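Cysteine hydrolase (Pseudomonas syringae pv. phaseolicola 1448A, PDB 3IRV) probably acts as a hydrolase of the isochorismatase (cysteine hydrolase) family, although its substrate is not established. Local coordinates at residues Gly39-Lys44 with Asp92-Arg97; His72-Arg75 with Asp80-Arg83; Val115-Leu120 with His126-Asp131. All blocks are in the same frame, centred on the assembly; numbering follows the deposited sequence. Where two conformers were deposited one is given.

Overall arrangement
From the N terminus, the chain first passes strand 23-28 and helix 32-35 and enters the loop holding 39-44. Contact 1 closes a long excursion from there to 92-97, which includes helix 50-62 and strand 66-72. Nested inside it, contact 2 closes a short loop between the end of strand 66-72 and helix 83-87. Contact 3 follows in series, folding the start of helix 130-136 back on strand 115-119. The three touch one another: Leu95 O meets Val74 N, Lys119 O meets Ile73 N, and Arg97 forms a salt bridge with Asp118. Together they tie loops and helices to neighbouring parallel strands 66-72 and 115-119.

Contact 1: Gly39-Lys44 with Asp92-Arg97; sequences GALYVK and DQILAR
Ile94 pushes its CD1 methyl against the branched end of Leu41, and this is the dense part of the contact. CD1 of Ile94 lies 3.8 Å from Leu41 CG and is equally close to both Leu41 methyls, so one methyl rests in the fork of the other side chain. The two chains cross at about a right angle. CG1 of Ile94 is placed between its own backbone N and carbonyl carbon (chi1 62°), which sends CD1 to Leu41 and leaves CG2 for Ala40. Leu95 adds a looser touch from its CD2 to Leu41 CD1, at 4.1 Å, with its chain also crossing that of Leu41 at about a right angle. Ala40 and Leu41 are the two central residues of a beta turn, a distorted relative of type I, closed by Tyr42 N and Gly39 O at 3.2 Å, and the turn directs both side chains at 92-97. In the alpha/beta fold of the isochorismatase family, this joins the loop after helix 32-35 to the short, weakly bonded helix 91-94 and the turn after it. On its other contacts Leu41 packs on Val33 and Phe34 of helix 32-35 and on Tyr88, while Leu95 also reaches Val33. The outer side is thinner: Ala40, an exposed residue, meets Ile94 through CB alone, 3.7 Å from CG2. Polar groups lie farther along both segments, where Asp92 pairs with Arg85, Arg97 with Asp118, and Lys44 with Asp178.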
loop_
_atom_site.group_PDB
_atom_site.type_symbol
_atom_site.label_atom_id
_atom_site.label_comp_id
_atom_site.label_asym_id
_atom_site.label_seq_id
_atom_site.Cartn_x
_atom_site.Cartn_y
_atom_site.Cartn_z
ATOM N N GLY A 39 -23.351 5.859 -9.511
ATOM C CA GLY A 39 -21.994 5.736 -10.042
ATOM C C GLY A 39 -21.542 4.298 -10.142
ATOM O O GLY A 39 -21.863 3.476 -9.278
ATOM N N ALA A 40 -20.769 3.984 -11.184
ATOM C CA ALA A 40 -20.351 2.604 -11.417
ATOM C C ALA A 40 -19.481 2.015 -10.289
ATOM O O ALA A 40 -19.363 0.795 -10.157
ATOM C CB ALA A 40 -19.634 2.499 -12.762
ATOM N N LEU A 41 -18.872 2.883 -9.479
ATOM C CA LEU A 41 -17.982 2.426 -8.417
ATOM C C LEU A 41 -18.398 3.021 -7.063
ATOM O O LEU A 41 -17.564 3.241 -6.193
ATOM C CB LEU A 41 -16.537 2.780 -8.757
ATOM C CG LEU A 41 -15.960 2.205 -10.058
ATOM C CD1 LEU A 41 -14.586 2.841 -10.334
ATOM C CD2 LEU A 41 -15.854 0.674 -10.001
ATOM N N TYR A 42 -19.710 3.198 -6.901
ATOM C CA TYR A 42 -20.293 3.848 -5.728
ATOM C C TYR A 42 -19.844 3.226 -4.402
ATOM O O TYR A 42 -19.915 2.012 -4.209
ATOM C CB TYR A 42 -21.819 3.771 -5.821
ATOM C CG TYR A 42 -22.575 4.354 -4.638
ATOM C CD1 TYR A 42 -22.325 5.657 -4.183
ATOM C CD2 TYR A 42 -23.544 3.589 -3.976
ATOM C CE1 TYR A 42 -23.050 6.196 -3.130
ATOM C CE2 TYR A 42 -24.254 4.109 -2.920
ATOM C CZ TYR A 42 -24.008 5.413 -2.505
ATOM O OH TYR A 42 -24.714 5.943 -1.448
ATOM N N VAL A 43 -19.376 4.094 -3.504
ATOM C CA VAL A 43 -18.929 3.725 -2.161
ATOM C C VAL A 43 -19.875 4.508 -1.233
ATOM O O VAL A 43 -19.731 5.725 -1.069
ATOM C CB VAL A 43 -17.462 4.193 -1.928
ATOM C CG1 VAL A 43 -17.025 3.878 -0.500
ATOM C CG2 VAL A 43 -16.516 3.536 -2.946
ATOM N N LYS A 44 -20.851 3.822 -0.642
ATOM C CA LYS A 44 -21.890 4.527 0.131
ATOM C C LYS A 44 -21.394 5.349 1.322
ATOM O O LYS A 44 -21.985 6.395 1.641
ATOM C CB LYS A 44 -23.022 3.580 0.558
ATOM C CG LYS A 44 -22.621 2.456 1.479
ATOM C CD LYS A 44 -23.887 1.667 1.870
ATOM C CE LYS A 44 -23.592 0.547 2.861
ATOM N NZ LYS A 44 -23.183 -0.725 2.199
ATOM N N ASP A 92 -12.062 1.165 -18.902
ATOM C CA ASP A 92 -11.954 2.148 -19.999
ATOM C C ASP A 92 -13.281 2.809 -20.319
ATOM O O ASP A 92 -13.308 3.841 -21.006
ATOM C CB ASP A 92 -11.334 1.556 -21.275
ATOM C CG ASP A 92 -9.916 1.041 -21.048
ATOM O OD1 ASP A 92 -9.180 1.609 -20.205
ATOM O OD2 ASP A 92 -9.543 0.048 -21.688
ATOM N N GLN A 93 -14.368 2.198 -19.857
ATOM C CA GLN A 93 -15.717 2.691 -20.124
ATOM C C GLN A 93 -16.339 3.415 -18.945
ATOM O O GLN A 93 -17.466 3.903 -19.051
ATOM C CB GLN A 93 -16.636 1.524 -20.506
ATOM C CG GLN A 93 -16.452 1.039 -21.955
ATOM C CD GLN A 93 -15.208 0.200 -22.146
ATOM O OE1 GLN A 93 -14.970 -0.760 -21.402
ATOM N NE2 GLN A 93 -14.400 0.560 -23.142
ATOM N N ILE A 94 -15.667 3.398 -17.797
ATOM C CA ILE A 94 -16.197 4.075 -16.608
ATOM C C ILE A 94 -15.311 5.188 -16.042
ATOM O O ILE A 94 -15.823 6.108 -15.391
ATOM C CB ILE A 94 -16.619 3.102 -15.480
ATOM C CG1 ILE A 94 -15.422 2.292 -14.988
ATOM C CG2 ILE A 94 -17.760 2.181 -15.988
ATOM C CD1 ILE A 94 -15.726 1.465 -13.732
ATOM N N LEU A 95 -14.006 5.116 -16.315
ATOM C CA LEU A 95 -13.073 6.139 -15.834
ATOM C C LEU A 95 -12.453 6.919 -17.007
ATOM O O LEU A 95 -11.486 7.650 -16.824
ATOM C CB LEU A 95 -11.964 5.532 -14.944
ATOM C CG LEU A 95 -12.421 4.932 -13.594
ATOM C CD1 LEU A 95 -11.226 4.395 -12.826
ATOM C CD2 LEU A 95 -13.156 5.926 -12.707
ATOM N N ALA A 96 -13.059 6.799 -18.189
ATOM C CA ALA A 96 -12.581 7.510 -19.374
ATOM C C ALA A 96 -12.697 9.031 -19.166
ATOM O O ALA A 96 -13.654 9.500 -18.537
ATOM C CB ALA A 96 -13.403 7.090 -20.580
ATOM N N ARG A 97 -11.757 9.810 -19.712
ATOM C CA ARG A 97 -11.833 11.256 -19.513
ATOM C C ARG A 97 -13.171 11.842 -19.974
ATOM O O ARG A 97 -13.682 12.778 -19.323
ATOM C CB ARG A 97 -10.677 11.991 -20.182
ATOM C CG ARG A 97 -10.575 13.465 -19.772
ATOM C CD ARG A 97 -9.217 14.060 -20.169
ATOM N NE ARG A 97 -8.087 13.488 -19.421
ATOM C CZ ARG A 97 -7.718 13.882 -18.206
ATOM N NH1 ARG A 97 -6.675 13.323 -17.606
ATOM N NH2 ARG A 97 -8.400 14.823 -17.579
#

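Contact 2: His72-Arg75 with Asp80-Arg83; sequences HIVR and DTGR
Val74 is the first residue of 72-75 to meet the other segment, and its CG1 methyl packs on Thr81 CG2 at 3.7 Å, the two side chains crossing at about a right angle. Its CB also lies 3.6 Å from Asp80 OD1. Next comes Arg75, gripped twice by one oxygen. Arg75 N donates to the syn lone pair of Asp80 OD2 at 2.8 Å, and Arg75 NH1 reaches the same OD2, also at 2.8 Å, as a salt bridge from the anti side, 18° out of the carboxylate plane. That oxygen lies at the guanidinium edge, nearly in its plane; the two planes stand 78° apart, and both bonds go to OD2. The extended Arg75 chain runs past OD2, with CB, CG and CD beside it, and the turn at chi4 (82°) brings NH1 back to it. Asp80 tucks its carboxylate over its own backbone. Thr81 OG1 is bonded to Arg85 and Asp92, consistent with CG2 being held toward Val74. Gly82 occupies the N-cap position of helix 83-87. The loop leads from the carboxyl end of parallel strand 66-72 to that helix, as in the family's alpha/beta fold, pinned across its neck by the Arg75-Asp80 salt bridge.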
loop_
_atom_site.group_PDB
_atom_site.type_symbol
_atom_site.label_atom_id
_atom_site.label_comp_id
_atom_site.label_asym_id
_atom_site.label_seq_id
_atom_site.Cartn_x
_atom_site.Cartn_y
_atom_site.Cartn_z
ATOM N N HIS A 72 -9.034 9.850 -10.551
ATOM C CA HIS A 72 -8.649 8.659 -11.274
ATOM C C HIS A 72 -9.315 8.730 -12.642
ATOM O O HIS A 72 -10.545 8.646 -12.743
ATOM C CB HIS A 72 -9.095 7.418 -10.513
ATOM C CG HIS A 72 -8.469 6.147 -11.005
ATOM N ND1 HIS A 72 -8.615 4.933 -10.357
ATOM C CD2 HIS A 72 -7.665 5.907 -12.071
ATOM C CE1 HIS A 72 -7.936 4.005 -11.007
ATOM N NE2 HIS A 72 -7.354 4.567 -12.051
ATOM N N ILE A 73 -8.505 8.933 -13.676
ATOM C CA ILE A 73 -9.000 9.188 -15.030
ATOM C C ILE A 73 -8.038 8.514 -16.017
ATOM O O ILE A 73 -6.795 8.656 -15.884
ATOM C CB ILE A 73 -9.040 10.695 -15.329
ATOM C CG1 ILE A 73 -10.069 11.417 -14.441
ATOM C CG2 ILE A 73 -9.433 10.931 -16.811
ATOM C CD1 ILE A 73 -10.220 12.895 -14.762
ATOM N N VAL A 74 -8.606 7.795 -16.995
ATOM C CA VAL A 74 -7.819 7.168 -18.074
ATOM C C VAL A 74 -8.307 7.684 -19.432
ATOM O O VAL A 74 -9.370 8.318 -19.516
ATOM C CB VAL A 74 -7.879 5.630 -18.013
ATOM C CG1 VAL A 74 -7.414 5.108 -16.630
ATOM C CG2 VAL A 74 -9.327 5.148 -18.282
ATOM N N ARG A 75 -7.548 7.415 -20.501
ATOM C CA ARG A 75 -7.862 8.013 -21.798
ATOM C C ARG A 75 -9.175 7.478 -22.349
ATOM O O ARG A 75 -9.941 8.245 -22.956
ATOM C CB ARG A 75 -6.729 7.747 -22.782
ATOM C CG ARG A 75 -5.531 8.686 -22.575
ATOM C CD ARG A 75 -4.214 8.049 -23.049
ATOM N NE ARG A 75 -3.085 8.966 -22.831
ATOM C CZ ARG A 75 -2.447 9.122 -21.669
ATOM N NH1 ARG A 75 -2.820 8.429 -20.609
ATOM N NH2 ARG A 75 -1.444 10.010 -21.560
ATOM N N ASP A 80 -3.560 3.125 -21.820
ATOM C CA ASP A 80 -2.952 3.483 -20.534
ATOM C C ASP A 80 -3.476 2.610 -19.408
ATOM O O ASP A 80 -3.352 2.969 -18.228
ATOM C CB ASP A 80 -3.179 4.967 -20.210
ATOM C CG ASP A 80 -4.645 5.374 -20.286
ATOM O OD1 ASP A 80 -5.542 4.493 -20.474
ATOM O OD2 ASP A 80 -4.911 6.585 -20.125
ATOM N N THR A 81 -4.080 1.469 -19.781
ATOM C CA THR A 81 -4.553 0.496 -18.792
ATOM C C THR A 81 -4.067 -0.887 -19.174
ATOM O O THR A 81 -4.266 -1.357 -20.309
ATOM C CB THR A 81 -6.086 0.473 -18.661
ATOM O OG1 THR A 81 -6.697 0.233 -19.948
ATOM C CG2 THR A 81 -6.592 1.784 -18.070
ATOM N N GLY A 82 -3.353 -1.505 -18.240
ATOM C CA GLY A 82 -2.854 -2.877 -18.404
ATOM C C GLY A 82 -3.401 -3.671 -17.234
ATOM O O GLY A 82 -4.515 -4.219 -17.314
ATOM N N ARG A 83 -2.633 -3.722 -16.139
ATOM C CA ARG A 83 -3.125 -4.383 -14.918
ATOM C C ARG A 83 -4.450 -3.816 -14.401
ATOM O O ARG A 83 -5.295 -4.579 -13.947
ATOM C CB ARG A 83 -2.073 -4.395 -13.811
ATOM C CG ARG A 83 -0.713 -5.009 -14.249
ATOM C CD ARG A 83 -0.763 -6.516 -14.552
ATOM N NE ARG A 83 -1.335 -6.788 -15.870
ATOM C CZ ARG A 83 -0.679 -6.620 -17.022
ATOM N NH1 ARG A 83 -1.307 -6.883 -18.163
ATOM N NH2 ARG A 83 0.607 -6.180 -17.053
#

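Contact 3: Val115-Leu120 with His126-Asp131; sequences VIVDKL and HNTDLD. With PO4 (phosphate ion), chain C.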
loop_
_atom_site.group_PDB
_atom_site.type_symbol
_atom_site.label_atom_id
_atom_site.label_comp_id
_atom_site.label_asym_id
_atom_site.label_seq_id
_atom_site.Cartn_x
_atom_site.Cartn_y
_atom_site.Cartn_z
ATOM N N VAL A 115 -5.364 22.788 -6.970
ATOM C CA VAL A 115 -4.621 22.015 -7.964
ATOM C C VAL A 115 -5.348 20.695 -8.199
ATOM O O VAL A 115 -5.829 20.065 -7.253
ATOM C CB VAL A 115 -3.155 21.714 -7.495
ATOM C CG1 VAL A 115 -2.378 21.071 -8.611
ATOM C CG2 VAL A 115 -2.452 22.998 -7.105
ATOM N N ILE A 116 -5.453 20.291 -9.464
ATOM C CA ILE A 116 -6.058 19.014 -9.814
ATOM C C ILE A 116 -4.958 18.134 -10.426
ATOM O O ILE A 116 -4.311 18.537 -11.399
ATOM C CB ILE A 116 -7.264 19.186 -10.769
ATOM C CG1 ILE A 116 -8.336 20.071 -10.075
ATOM C CG2 ILE A 116 -7.813 17.808 -11.149
ATOM C CD1 ILE A 116 -9.558 20.413 -10.966
ATOM N N VAL A 117 -4.741 16.950 -9.840
ATOM C CA VAL A 117 -3.744 16.007 -10.340
ATOM C C VAL A 117 -4.460 14.732 -10.756
ATOM O O VAL A 117 -5.194 14.144 -9.951
ATOM C CB VAL A 117 -2.665 15.687 -9.229
ATOM C CG1 VAL A 117 -1.808 14.480 -9.602
ATOM C CG2 VAL A 117 -1.786 16.943 -8.956
ATOM N N ASP A 118 -4.267 14.328 -12.013
ATOM C CA ASP A 118 -4.927 13.127 -12.540
ATOM C C ASP A 118 -3.990 11.927 -12.463
ATOM O O ASP A 118 -2.775 12.073 -12.556
ATOM C CB ASP A 118 -5.394 13.350 -13.982
ATOM C CG ASP A 118 -6.510 14.397 -14.095
ATOM O OD1 ASP A 118 -7.161 14.722 -13.085
ATOM O OD2 ASP A 118 -6.723 14.905 -15.210
ATOM N N LYS A 119 -4.561 10.733 -12.301
ATOM C CA LYS A 119 -3.752 9.525 -12.143
ATOM C C LYS A 119 -4.412 8.350 -12.830
ATOM O O LYS A 119 -5.631 8.320 -12.936
ATOM C CB LYS A 119 -3.550 9.212 -10.660
ATOM C CG LYS A 119 -4.864 8.928 -9.881
ATOM C CD LYS A 119 -4.583 8.855 -8.364
ATOM C CE LYS A 119 -5.849 8.648 -7.537
ATOM N NZ LYS A 119 -6.366 7.239 -7.629
ATOM N N LEU A 120 -3.591 7.403 -13.283
ATOM C CA LEU A 120 -4.077 6.259 -14.045
ATOM C C LEU A 120 -4.438 5.042 -13.194
ATOM O O LEU A 120 -5.061 4.093 -13.700
ATOM C CB LEU A 120 -3.028 5.815 -15.083
ATOM C CG LEU A 120 -2.604 6.826 -16.145
ATOM C CD1 LEU A 120 -1.434 6.217 -16.985
ATOM C CD2 LEU A 120 -3.779 7.221 -17.023
ATOM N N HIS A 126 2.579 7.687 -7.751
ATOM C CA HIS A 126 3.310 6.943 -8.782
ATOM C C HIS A 126 2.982 7.431 -10.199
ATOM O O HIS A 126 1.829 7.355 -10.640
ATOM C CB HIS A 126 3.069 5.436 -8.683
ATOM C CG HIS A 126 3.960 4.641 -9.592
ATOM N ND1 HIS A 126 5.284 4.414 -9.304
ATOM C CD2 HIS A 126 3.732 4.063 -10.799
ATOM C CE1 HIS A 126 5.834 3.706 -10.282
ATOM N NE2 HIS A 126 4.920 3.495 -11.210
ATOM N N ASN A 127 4.004 7.999 -10.854
ATOM C CA ASN A 127 3.904 8.472 -12.243
ATOM C C ASN A 127 2.923 9.631 -12.377
ATOM O O ASN A 127 2.280 9.769 -13.421
ATOM C CB ASN A 127 3.455 7.361 -13.215
ATOM C CG ASN A 127 4.497 6.299 -13.415
ATOM O OD1 ASN A 127 5.640 6.469 -13.028
ATOM N ND2 ASN A 127 4.094 5.177 -14.030
ATOM N N THR A 128 2.767 10.435 -11.320
ATOM C CA THR A 128 1.858 11.578 -11.406
ATOM C C THR A 128 2.583 12.873 -11.166
ATOM O O THR A 128 3.734 12.886 -10.713
ATOM C CB THR A 128 0.753 11.566 -10.330
ATOM O OG1 THR A 128 1.309 11.920 -9.047
ATOM C CG2 THR A 128 0.054 10.237 -10.270
ATOM N N ASP A 129 1.875 13.980 -11.416
ATOM C CA ASP A 129 2.428 15.323 -11.144
ATOM C C ASP A 129 2.618 15.652 -9.652
ATOM O O ASP A 129 3.177 16.684 -9.320
ATOM C CB ASP A 129 1.470 16.381 -11.704
ATOM C CG ASP A 129 1.448 16.449 -13.218
ATOM O OD1 ASP A 129 2.201 15.715 -13.907
ATOM O OD2 ASP A 129 0.643 17.273 -13.741
ATOM N N LEU A 130 2.108 14.802 -8.745
ATOM C CA LEU A 130 1.953 15.224 -7.346
ATOM C C LEU A 130 3.278 15.601 -6.677
ATOM O O LEU A 130 3.351 16.627 -6.008
ATOM C CB LEU A 130 1.249 14.126 -6.537
ATOM C CG LEU A 130 0.969 14.467 -5.078
ATOM C CD1 LEU A 130 0.128 15.740 -4.962
ATOM C CD2 LEU A 130 0.284 13.281 -4.381
ATOM N N ASP A 131 4.331 14.811 -6.885
ATOM C CA ASP A 131 5.589 15.105 -6.212
ATOM C C ASP A 131 6.165 16.449 -6.659
ATOM O O ASP A 131 6.745 17.179 -5.849
ATOM C CB ASP A 131 6.592 13.978 -6.435
ATOM C CG ASP A 131 7.737 14.026 -5.455
ATOM O OD1 ASP A 131 7.492 13.988 -4.229
ATOM O OD2 ASP A 131 8.888 14.123 -5.923
HETATM P P PO4 C . 6.525 4.137 -5.896
HETATM O O1 PO4 C . 6.177 5.197 -6.921
HETATM O O2 PO4 C . 6.136 4.654 -4.522
HETATM O O3 PO4 C . 5.745 2.872 -6.209
HETATM O O4 PO4 C . 8.002 3.798 -5.895
HETATM O O HOH W 1 -0.560 13.603 -12.985
HETATM O O HOH W 2 -2.323 15.828 -13.507
HETATM O O HOH W 3 -0.864 7.666 -12.768
#
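Val117 turns its CG1 methyl onto the bend that opens helix 130-136, 3.9 Å from Thr128 CB and close to Leu130. With CG1 anti to the backbone N (chi1 167°), this methyl sits over Thr128 CB and Leu130 N, and CG2 also borders Asp129 CB at 4.3 Å. Thr128 crosses Val117 at about a right angle and lays its own CG2 along Lys119 CB, at 3.8 Å. Polar links between the segments pass through water: one water accepts from Asp129 N and donates to Asp118 O at 2.7 Å, and a second accepts from Asp118 N and donates weakly to Asp129 OD2. Thr128 is itself positioned by a nearly straight bond from Leu130 N to OG1 at 3.0 Å, an ST turn that caps the helix, and by OG1 bonding Gly124 O. Farther out, His126 ND1 donates to O1 of a phosphate ion at 2.7 Å, in the plane of the ring. His126 and Arg163 of both subunits bind this ion, which probably came from the crystallisation liquor. Lys119 NZ forms a salt bridge with Asp29 and hydrogen bonds with the backbone O atoms of Phe121 and Tyr122, consistent with the Asp-Lys pair of the family's Asp-Lys-Cys triad. Strand 115-119, helix 130-136 and the parallel strand 141-147 make a beta-alpha-beta crossover of the isochorismatase fold.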